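PDB 7JQP: encapsidation protein, which probably acts as the ring-forming ATPase of the phage DNA packaging motor, coupling ATP hydrolysis to movement of the viral genome. Local coordinates for residues A[20-25]-A[181-186]; A[9-14]-A[34-39]. One frame throughout, in Å; residues are numbered along the deposited sequence.

Contact 1. Residues A[20-25]-A[181-186]; sequences RIFLVV and DFYLFM
Arg-20, Phe-22 and Met-186 carry most of the contact between two neighbouring parallel strands of the ASCE-type ATPase sheet. Strand 21-26 leads into the probable P-loop. Strand 183-188 lies next to it in the sheet, with strand 140-145 on its far side. The axes of the two strands diverge by 17°. Four backbone hydrogen bonds join them. Leu-184 gives its N-H to Arg-20 O and takes one at its own O from Phe-22 N. Met-186 repeats the pattern, with its N on Phe-22 O and its O accepting from Val-24 N at 2.7 Å.

Arg-20 stands just before the strand. Its chain runs extended from CG to NE and passes Phe-182 O, which lies 3.2 Å from CD. At the end, NH1 makes a salt bridge with Asp-181 OD1 at 2.9 Å. The carboxylate uses its anti lone pair, and it sits tilted from the guanidinium plane, and the N-H...O angle is 132°. NH1 also comes within 3.2 Å of Tyr-183 CE1. Phe-238 of a neighbouring subunit packs on Arg-20.

Phe-22 and Phe-185 lie on one face of the sheet; Ile-21, Leu-184, Leu-23 and Met-186 lie on the other. In both phenylalanines, CG lies anti to the carbonyl carbon, and the two side chains run side by side, with ring planes 34° apart. Phe-22 CD2 lies over one face of the Phe-185 ring, near its rim. The neighbouring CE2 atom of Phe-22 meets the edge of the Tyr-183 ring at CD2, 3.6 Å away.

Met-186 is a selenomethionine. Its chain extends away from strand 21-26 toward Leu-168 of helix 164-175. The part that stays close is the root of the side chain, where CB packs against Leu-23 CD1.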
loop_
_atom_site.group_PDB
_atom_site.type_symbol
_atom_site.label_atom_id
_atom_site.label_comp_id
_atom_site.label_asym_id
_atom_site.label_seq_id
_atom_site.Cartn_x
_atom_site.Cartn_y
_atom_site.Cartn_z
ATOM N N ARG A 20 15.622 -30.228 22.945
ATOM C CA ARG A 20 14.445 -29.842 22.183
ATOM C C ARG A 20 14.638 -28.536 21.421
ATOM O O ARG A 20 13.729 -28.118 20.696
ATOM C CB ARG A 20 13.232 -29.718 23.115
ATOM C CG ARG A 20 12.887 -30.995 23.873
ATOM C CD ARG A 20 11.568 -30.848 24.620
ATOM N NE ARG A 20 11.097 -32.111 25.185
ATOM C CZ ARG A 20 10.497 -33.071 24.488
ATOM N NH1 ARG A 20 10.296 -32.927 23.185
ATOM N NH2 ARG A 20 10.102 -34.181 25.097
ATOM N N ILE A 21 15.787 -27.882 21.567
ATOM C CA ILE A 21 16.085 -26.626 20.885
ATOM C C ILE A 21 17.331 -26.826 20.034
ATOM O O ILE A 21 18.368 -27.275 20.536
ATOM C CB ILE A 21 16.286 -25.470 21.884
ATOM C CG1 ILE A 21 15.018 -25.271 22.720
ATOM C CG2 ILE A 21 16.663 -24.194 21.150
ATOM C CD1 ILE A 21 15.137 -24.202 23.791
ATOM N N PHE A 22 17.230 -26.486 18.751
ATOM C CA PHE A 22 18.322 -26.658 17.803
ATOM C C PHE A 22 18.528 -25.378 17.010
ATOM O O PHE A 22 17.566 -24.676 16.683
ATOM C CB PHE A 22 18.040 -27.810 16.839
ATOM C CG PHE A 22 17.513 -29.045 17.504
ATOM C CD1 PHE A 22 18.369 -29.936 18.126
ATOM C CD2 PHE A 22 16.154 -29.303 17.523
ATOM C CE1 PHE A 22 17.879 -31.072 18.737
ATOM C CE2 PHE A 22 15.657 -30.433 18.137
ATOM C CZ PHE A 22 16.520 -31.319 18.744
ATOM N N LEU A 23 19.787 -25.083 16.703
ATOM C CA LEU A 23 20.159 -23.965 15.845
ATOM C C LEU A 23 20.936 -24.518 14.658
ATOM O O LEU A 23 22.000 -25.120 14.838
ATOM C CB LEU A 23 20.996 -22.937 16.606
ATOM C CG LEU A 23 21.454 -21.722 15.797
ATOM C CD1 LEU A 23 20.273 -20.828 15.460
ATOM C CD2 LEU A 23 22.514 -20.938 16.558
ATOM N N VAL A 24 20.396 -24.330 13.457
ATOM C CA VAL A 24 21.001 -24.830 12.228
ATOM C C VAL A 24 21.418 -23.633 11.384
ATOM O O VAL A 24 20.574 -22.824 10.979
ATOM C CB VAL A 24 20.034 -25.738 11.454
ATOM C CG1 VAL A 24 20.736 -26.371 10.267
ATOM C CG2 VAL A 24 19.460 -26.808 12.367
ATOM N N VAL A 25 22.716 -23.523 11.119
ATOM C CA VAL A 25 23.287 -22.410 10.370
ATOM C C VAL A 25 24.057 -22.968 9.183
ATOM O O VAL A 25 24.682 -24.029 9.281
ATOM C CB VAL A 25 24.205 -21.537 11.249
ATOM C CG1 VAL A 25 24.672 -20.315 10.475
ATOM C CG2 VAL A 25 23.480 -21.123 12.520
ATOM N N ASP A 181 6.295 -31.777 25.333
ATOM C CA ASP A 181 6.721 -32.236 24.010
ATOM C C ASP A 181 6.611 -31.063 23.044
ATOM O O ASP A 181 5.574 -30.834 22.420
ATOM C CB ASP A 181 5.882 -33.423 23.557
ATOM C CG ASP A 181 6.576 -34.255 22.494
ATOM O OD1 ASP A 181 7.791 -34.059 22.284
ATOM O OD2 ASP A 181 5.906 -35.106 21.868
ATOM N N PHE A 182 7.700 -30.309 22.923
ATOM C CA PHE A 182 7.767 -29.149 22.044
ATOM C C PHE A 182 9.157 -29.095 21.429
ATOM O O PHE A 182 10.144 -29.483 22.058
ATOM C CB PHE A 182 7.454 -27.865 22.826
ATOM C CG PHE A 182 7.151 -26.677 21.962
ATOM C CD1 PHE A 182 5.859 -26.432 21.529
ATOM C CD2 PHE A 182 8.151 -25.787 21.607
ATOM C CE1 PHE A 182 5.572 -25.332 20.741
ATOM C CE2 PHE A 182 7.871 -24.686 20.822
ATOM C CZ PHE A 182 6.580 -24.457 20.390
ATOM N N TYR A 183 9.228 -28.625 20.186
ATOM C CA TYR A 183 10.491 -28.520 19.472
ATOM C C TYR A 183 10.594 -27.158 18.805
ATOM O O TYR A 183 9.617 -26.654 18.243
ATOM C CB TYR A 183 10.635 -29.631 18.424
ATOM C CG TYR A 183 10.969 -30.983 19.011
ATOM C CD1 TYR A 183 9.968 -31.835 19.459
ATOM C CD2 TYR A 183 12.287 -31.406 19.122
ATOM C CE1 TYR A 183 10.271 -33.073 19.999
ATOM C CE2 TYR A 183 12.599 -32.640 19.659
ATOM C CZ TYR A 183 11.588 -33.469 20.097
ATOM O OH TYR A 183 11.893 -34.699 20.635
ATOM N N LEU A 184 11.786 -26.567 18.872
ATOM C CA LEU A 184 12.076 -25.286 18.246
ATOM C C LEU A 184 13.258 -25.449 17.304
ATOM O O LEU A 184 14.307 -25.966 17.702
ATOM C CB LEU A 184 12.382 -24.212 19.295
ATOM C CG LEU A 184 12.978 -22.902 18.773
ATOM C CD1 LEU A 184 12.024 -22.217 17.806
ATOM C CD2 LEU A 184 13.334 -21.965 19.920
ATOM N N PHE A 185 13.090 -25.002 16.062
ATOM C CA PHE A 185 14.137 -25.069 15.052
ATOM C C PHE A 185 14.465 -23.655 14.597
ATOM O O PHE A 185 13.578 -22.924 14.141
ATOM C CB PHE A 185 13.706 -25.932 13.864
ATOM C CG PHE A 185 13.820 -27.410 14.114
ATOM C CD1 PHE A 185 12.787 -28.106 14.719
ATOM C CD2 PHE A 185 14.960 -28.105 13.743
ATOM C CE1 PHE A 185 12.886 -29.467 14.949
ATOM C CE2 PHE A 185 15.066 -29.466 13.970
ATOM C CZ PHE A 185 14.028 -30.147 14.574
HETATM N N MSE A 186 15.728 -23.269 14.732
HETATM C CA MSE A 186 16.208 -21.978 14.251
HETATM C C MSE A 186 17.112 -22.204 13.042
HETATM O O MSE A 186 18.168 -22.825 13.158
HETATM C CB MSE A 186 16.959 -21.238 15.351
HETATM C CG MSE A 186 16.062 -20.454 16.298
HETATM SE SE MSE A 186 16.910 -20.153 18.035
HETATM C CE MSE A 186 15.778 -18.708 18.683
#

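Contact 2. Residues A[9-14]-A[34-39]; sequences WTPKRL and FNVTGE
Asn-35 faces Trp-9 and Thr-10 from the first turn of helix 32-46. Its CB points toward segment 9-14 and packs against Thr-10 CA at 4.2 Å. Its backbone O is 4.0 Å from Pro-11 CD.

Val-36 follows, and one methyl does the touching. CG2 meets the rim of the Trp-9 indole in the plane of the ring, 3.4 Å from CZ3 and 3.6 Å from CH2. With Trp-9 CG anti to the backbone N (chi1 179°), the indole is carried toward this methyl. Its NE1 is hydrogen-bonded to Gln-223. Pro-11 CG also packs against Val-36 CG2, at 4.3 Å.

Helix 32-46 is the one that follows the probable P-loop (Walker A) in this ATPase fold. The segment before the first strand thus folds back over the helix after it, and Pro-11 is the N-cap of the short helix 12-16.

One turn beyond Asn-35, Glu-39 slides past Pro-11 in the opposite direction, with CB 4.0 Å from Pro-11 CG. A bend at chi2 (79°) carries its carboxylate to the CG of Lys-12. The charged ends stay apart, with Lys-12 NZ 6.4 Å from Glu-39 OE1.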
loop_
_atom_site.group_PDB
_atom_site.type_symbol
_atom_site.label_atom_id
_atom_site.label_comp_id
_atom_site.label_asym_id
_atom_site.label_seq_id
_atom_site.Cartn_x
_atom_site.Cartn_y
_atom_site.Cartn_z
ATOM N N TRP A 9 20.818 -32.374 4.084
ATOM C CA TRP A 9 20.708 -32.276 5.531
ATOM C C TRP A 9 19.321 -32.682 6.014
ATOM O O TRP A 9 18.309 -32.358 5.390
ATOM C CB TRP A 9 21.016 -30.841 5.963
ATOM C CG TRP A 9 20.901 -30.620 7.422
ATOM C CD1 TRP A 9 21.898 -30.689 8.348
ATOM C CD2 TRP A 9 19.707 -30.297 8.138
ATOM N NE1 TRP A 9 21.398 -30.427 9.600
ATOM C CE2 TRP A 9 20.053 -30.184 9.497
ATOM C CE3 TRP A 9 18.377 -30.095 7.759
ATOM C CZ2 TRP A 9 19.116 -29.876 10.478
ATOM C CZ3 TRP A 9 17.451 -29.790 8.732
ATOM C CH2 TRP A 9 17.823 -29.683 10.077
ATOM N N THR A 10 19.279 -33.391 7.139
ATOM C CA THR A 10 18.030 -33.842 7.736
ATOM C C THR A 10 18.139 -33.790 9.253
ATOM O O THR A 10 19.238 -33.928 9.805
ATOM C CB THR A 10 17.680 -35.269 7.284
ATOM O OG1 THR A 10 16.338 -35.585 7.673
ATOM C CG2 THR A 10 18.640 -36.280 7.896
ATOM N N PRO A 11 17.011 -33.582 9.956
ATOM C CA PRO A 11 17.068 -33.476 11.421
ATOM C C PRO A 11 16.906 -34.788 12.173
ATOM O O PRO A 11 16.609 -34.775 13.373
ATOM C CB PRO A 11 15.901 -32.527 11.729
ATOM C CG PRO A 11 14.870 -32.933 10.711
ATOM C CD PRO A 11 15.652 -33.301 9.447
ATOM N N LYS A 12 17.095 -35.923 11.504
ATOM C CA LYS A 12 16.943 -37.205 12.189
ATOM C C LYS A 12 17.951 -37.343 13.323
ATOM O O LYS A 12 17.602 -37.744 14.439
ATOM C CB LYS A 12 17.095 -38.353 11.194
ATOM C CG LYS A 12 15.800 -39.075 10.863
ATOM C CD LYS A 12 16.022 -40.142 9.789
ATOM C CE LYS A 12 17.098 -41.145 10.195
ATOM N NZ LYS A 12 17.360 -42.163 9.136
ATOM N N ARG A 13 19.220 -37.030 13.049
ATOM C CA ARG A 13 20.245 -37.107 14.086
ATOM C C ARG A 13 19.927 -36.163 15.240
ATOM O O ARG A 13 20.107 -36.515 16.412
ATOM C CB ARG A 13 21.617 -36.788 13.492
ATOM N N LEU A 14 19.460 -34.954 14.924
ATOM C CA LEU A 14 19.167 -33.970 15.959
ATOM C C LEU A 14 18.003 -34.410 16.839
ATOM O O LEU A 14 18.014 -34.178 18.054
ATOM C CB LEU A 14 18.859 -32.620 15.308
ATOM C CG LEU A 14 20.046 -31.861 14.711
ATOM C CD1 LEU A 14 20.409 -32.394 13.329
ATOM C CD2 LEU A 14 19.750 -30.369 14.658
ATOM N N PHE A 34 12.770 -27.497 3.931
ATOM C CA PHE A 34 12.165 -28.641 3.257
ATOM C C PHE A 34 12.277 -29.905 4.097
ATOM O O PHE A 34 11.274 -30.578 4.363
ATOM C CB PHE A 34 12.839 -28.821 1.893
ATOM C CG PHE A 34 12.455 -30.080 1.172
ATOM C CD1 PHE A 34 13.231 -31.220 1.304
ATOM C CD2 PHE A 34 11.339 -30.127 0.353
ATOM C CE1 PHE A 34 12.898 -32.385 0.648
ATOM C CE2 PHE A 34 11.000 -31.293 -0.309
ATOM C CZ PHE A 34 11.782 -32.423 -0.161
ATOM N N ASN A 35 13.491 -30.239 4.536
ATOM C CA ASN A 35 13.685 -31.479 5.279
ATOM C C ASN A 35 13.048 -31.419 6.664
ATOM O O ASN A 35 12.461 -32.406 7.121
ATOM C CB ASN A 35 15.177 -31.792 5.376
ATOM C CG ASN A 35 15.776 -32.178 4.036
ATOM O OD1 ASN A 35 16.740 -31.570 3.571
ATOM N ND2 ASN A 35 15.197 -33.192 3.403
ATOM N N VAL A 36 13.141 -30.276 7.348
ATOM C CA VAL A 36 12.533 -30.170 8.673
ATOM C C VAL A 36 11.022 -30.327 8.578
ATOM O O VAL A 36 10.400 -31.028 9.386
ATOM C CB VAL A 36 12.908 -28.833 9.336
ATOM C CG1 VAL A 36 12.083 -28.624 10.602
ATOM C CG2 VAL A 36 14.388 -28.793 9.653
ATOM N N THR A 37 10.407 -29.673 7.591
ATOM C CA THR A 37 8.965 -29.788 7.404
ATOM C C THR A 37 8.582 -31.200 6.981
ATOM O O THR A 37 7.520 -31.696 7.371
ATOM C CB THR A 37 8.490 -28.754 6.379
ATOM O OG1 THR A 37 9.164 -27.508 6.608
ATOM C CG2 THR A 37 6.991 -28.535 6.473
ATOM N N GLY A 38 9.429 -31.859 6.188
ATOM C CA GLY A 38 9.109 -33.203 5.731
ATOM C C GLY A 38 9.139 -34.237 6.839
ATOM O O GLY A 38 8.243 -35.081 6.933
ATOM N N GLU A 39 10.165 -34.186 7.696
ATOM C CA GLU A 39 10.260 -35.142 8.795
ATOM C C GLU A 39 9.101 -34.974 9.766
ATOM O O GLU A 39 8.623 -35.956 10.348
ATOM C CB GLU A 39 11.590 -34.975 9.529
ATOM C CG GLU A 39 11.946 -36.109 10.488
ATOM C CD GLU A 39 12.497 -37.335 9.783
ATOM O OE1 GLU A 39 13.329 -37.171 8.864
ATOM O OE2 GLU A 39 12.106 -38.463 10.155
#

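Contact 1 lies within the central sheet and is mostly buried. Contact 2 sits on one face of that sheet and is only partly buried. The centres are 11 Å apart. The first relies on a ladder of backbone hydrogen bonds with a salt bridge at one end; the second is dominated by apolar side-chain packing. Strand 21-26 supplies one side of contact 1 and helix 32-46 one side of contact 2; the probable P-loop joins them. The two contacts meet directly: Val-24 CG2 touches Trp-9 CZ2 at 3.6 Å, and Phe-185 packs against Pro-11 and Val-36. A second subunit reaches contact 1, whereas none touches contact 2.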